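Local coordinates for protein phosphoribosylaminoimidazole-succinocarboxamide synthase (Pyrococcus horikoshii, PDB 4O7S) that catalyses the ATP-dependent ligation of L-aspartate to carboxyaminoimidazole ribonucleotide, giving SAICAR in de novo purine biosynthesis, at residues 174-179 with 186-191. Residues are numbered along the deposited sequence; the frame is centred on the assembly and turned at random.
With TYD (thymidine-5'-diphosphate), chain B.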
loop_
_atom_site.group_PDB
_atom_site.type_symbol
_atom_site.label_atom_id
_atom_site.label_comp_id
_atom_site.label_asym_id
_atom_site.label_seq_id
_atom_site.Cartn_x
_atom_site.Cartn_y
_atom_site.Cartn_z
ATOM N N PHE A 174 14.670 6.744 3.544
ATOM C CA PHE A 174 14.614 8.110 2.996
ATOM C C PHE A 174 13.469 8.240 2.009
ATOM O O PHE A 174 12.920 7.242 1.550
ATOM C CB PHE A 174 15.927 8.483 2.290
ATOM C CG PHE A 174 16.308 7.551 1.153
ATOM C CD1 PHE A 174 16.034 7.894 -0.169
ATOM C CD2 PHE A 174 16.965 6.350 1.405
ATOM C CE1 PHE A 174 16.393 7.062 -1.222
ATOM C CE2 PHE A 174 17.330 5.503 0.352
ATOM C CZ PHE A 174 17.035 5.858 -0.968
ATOM N N LYS A 175 13.134 9.474 1.659
ATOM C CA LYS A 175 12.059 9.723 0.715
ATOM C C LYS A 175 12.596 10.517 -0.482
ATOM O O LYS A 175 13.365 11.468 -0.325
ATOM C CB LYS A 175 10.925 10.500 1.379
ATOM C CG LYS A 175 9.831 10.949 0.408
ATOM C CD LYS A 175 9.398 12.380 0.680
ATOM C CE LYS A 175 10.181 13.322 -0.192
ATOM N NZ LYS A 175 10.111 14.732 0.248
ATOM N N LEU A 176 12.146 10.132 -1.664
ATOM C CA LEU A 176 12.441 10.854 -2.885
ATOM C C LEU A 176 11.170 11.319 -3.591
ATOM O O LEU A 176 10.062 10.756 -3.399
ATOM C CB LEU A 176 13.206 9.948 -3.855
ATOM C CG LEU A 176 14.522 9.339 -3.377
ATOM C CD1 LEU A 176 15.015 8.365 -4.436
ATOM C CD2 LEU A 176 15.537 10.434 -3.081
ATOM N N GLU A 177 11.352 12.334 -4.438
ATOM C CA GLU A 177 10.318 12.786 -5.349
ATOM C C GLU A 177 10.931 12.897 -6.732
ATOM O O GLU A 177 12.163 12.995 -6.863
ATOM C CB GLU A 177 9.723 14.107 -4.865
ATOM C CG GLU A 177 9.091 13.982 -3.470
ATOM C CD GLU A 177 8.354 15.232 -3.014
ATOM O OE1 GLU A 177 7.993 16.076 -3.854
ATOM O OE2 GLU A 177 8.139 15.379 -1.799
ATOM N N PHE A 178 10.078 12.847 -7.753
ATOM C CA PHE A 178 10.491 12.700 -9.132
ATOM C C PHE A 178 9.587 13.525 -10.019
ATOM O O PHE A 178 8.452 13.800 -9.661
ATOM C CB PHE A 178 10.337 11.235 -9.578
ATOM C CG PHE A 178 11.309 10.293 -8.943
ATOM C CD1 PHE A 178 12.559 10.074 -9.519
ATOM C CD2 PHE A 178 10.988 9.633 -7.752
ATOM C CE1 PHE A 178 13.469 9.193 -8.935
ATOM C CE2 PHE A 178 11.895 8.756 -7.171
ATOM C CZ PHE A 178 13.132 8.538 -7.753
ATOM N N GLY A 179 10.087 13.893 -11.192
ATOM C CA GLY A 179 9.254 14.511 -12.207
ATOM C C GLY A 179 9.749 14.130 -13.583
ATOM O O GLY A 179 10.808 13.520 -13.730
ATOM N N ILE A 186 12.725 10.492 -16.597
ATOM C CA ILE A 186 12.384 10.573 -15.174
ATOM C C ILE A 186 13.552 11.153 -14.367
ATOM O O ILE A 186 14.639 10.597 -14.348
ATOM C CB ILE A 186 11.858 9.211 -14.656
ATOM C CG1 ILE A 186 10.529 8.889 -15.389
ATOM C CG2 ILE A 186 11.671 9.237 -13.131
ATOM C CD1 ILE A 186 10.083 7.458 -15.340
ATOM N N VAL A 187 13.310 12.293 -13.723
ATOM C CA VAL A 187 14.361 13.079 -13.087
ATOM C C VAL A 187 14.112 13.188 -11.568
ATOM O O VAL A 187 13.010 13.530 -11.136
ATOM C CB VAL A 187 14.443 14.506 -13.718
ATOM C CG1 VAL A 187 15.498 15.347 -13.021
ATOM C CG2 VAL A 187 14.762 14.440 -15.212
ATOM N N LEU A 188 15.133 12.889 -10.771
ATOM C CA LEU A 188 15.043 13.025 -9.322
ATOM C C LEU A 188 14.871 14.497 -8.910
ATOM O O LEU A 188 15.610 15.367 -9.379
ATOM C CB LEU A 188 16.279 12.423 -8.663
ATOM C CG LEU A 188 16.252 12.368 -7.132
ATOM C CD1 LEU A 188 15.175 11.407 -6.657
ATOM C CD2 LEU A 188 17.597 11.905 -6.620
ATOM N N ALA A 189 13.889 14.775 -8.053
ATOM C CA ALA A 189 13.558 16.162 -7.724
ATOM C C ALA A 189 13.661 16.466 -6.224
ATOM O O ALA A 189 14.465 15.843 -5.506
ATOM C CB ALA A 189 12.176 16.514 -8.267
ATOM N N ASP A 190 12.856 17.431 -5.764
ATOM C CA ASP A 190 12.846 17.850 -4.362
ATOM C C ASP A 190 14.267 17.967 -3.765
ATOM O O ASP A 190 15.139 18.598 -4.370
ATOM C CB ASP A 190 11.952 16.906 -3.538
ATOM C CG ASP A 190 11.457 17.544 -2.240
ATOM O OD1 ASP A 190 11.616 16.926 -1.186
ATOM O OD2 ASP A 190 10.896 18.650 -2.270
ATOM N N GLU A 191 14.488 17.352 -2.595
ATOM C CA GLU A 191 15.697 17.521 -1.804
ATOM C C GLU A 191 16.154 16.167 -1.255
ATOM O O GLU A 191 15.366 15.210 -1.208
ATOM C CB GLU A 191 15.439 18.469 -0.601
ATOM C CG GLU A 191 14.578 17.855 0.515
ATOM C CD GLU A 191 14.356 18.755 1.726
ATOM O OE1 GLU A 191 15.317 19.034 2.488
ATOM O OE2 GLU A 191 13.191 19.147 1.957
HETATM P PA TYD B . 7.904 7.284 7.561
HETATM O O1A TYD B . 8.472 6.442 8.679
HETATM O O2A TYD B . 7.050 6.607 6.509
HETATM O O3A TYD B . 7.044 8.515 8.139
HETATM P PB TYD B . 7.337 9.421 9.439
HETATM O O1B TYD B . 7.821 8.498 10.526
HETATM O O2B TYD B . 8.414 10.391 9.010
HETATM O O3B TYD B . 5.986 10.049 9.656
HETATM O "O5'" TYD B . 9.114 8.035 6.820
HETATM C "C5'" TYD B . 10.159 7.279 6.209
HETATM C "C4'" TYD B . 11.252 8.200 5.658
HETATM O "O4'" TYD B . 10.727 8.978 4.586
HETATM C "C3'" TYD B . 11.824 9.190 6.670
HETATM O "O3'" TYD B . 13.225 9.287 6.428
HETATM C "C2'" TYD B . 11.212 10.531 6.342
HETATM C "C1'" TYD B . 10.812 10.382 4.882
HETATM N N1 TYD B . 9.533 11.031 4.564
HETATM C C2 TYD B . 9.472 12.432 4.303
HETATM O O2 TYD B . 10.509 13.128 4.362
HETATM N N3 TYD B . 8.300 13.022 3.996
HETATM C C4 TYD B . 7.165 12.301 3.913
HETATM O O4 TYD B . 6.088 12.857 3.621
HETATM C C5 TYD B . 7.203 10.833 4.164
HETATM C C5M TYD B . 5.971 9.965 4.074
HETATM C C6 TYD B . 8.428 10.266 4.481
HETATM O O HOH W 1 14.031 13.571 -3.756
#
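K175 leaves its strand with CG anti to the backbone N (chi1 173°) and then bends at chi2 and chi3, which carries NZ across to D190, whose own CG stands anti to its backbone N (chi1 -158°). The segments belong to the antiparallel beta hairpin of strands 169-180 and 186-188 in the SAICAR synthetase fold, the second strand running on into a loop that diverges from the first. K175 NZ forms salt bridges with D190 OD1 at 3.0 Å, from above the carboxylate plane, and with E177 OE2 at 2.9 Å, on the anti side and tilted out of the plane. The carboxylates of E177 and D190 are stacked with their planes 2° apart, and the shared ammonium probably offsets the repulsion between them. On the way, CB and CD of K175 pack against the bound thymidine diphosphate, CB lying 3.5 Å from its C1'. Without NZ and CD, as in an alanine here, the stacked acids would probably lose their common cation and the thymine its methylene contact.

Nearer the turn, G179 and V187 form a hydrogen-bonded pair and F178 and L188 a non-hydrogen-bonded one. L188 sets CD1 over one face of the F178 ring in a CH-pi contact offset toward the rim, 3.9 Å from the centroid, and the same methyl reaches the side chain of L176; I149 and I152 of helix 143-165 also touch the F178 side chain. A189 N still donates to E177 O, but beyond it a water takes over between the diverging chains, accepting from E177 N at 3.0 Å and donating to A189 O at 2.9 Å.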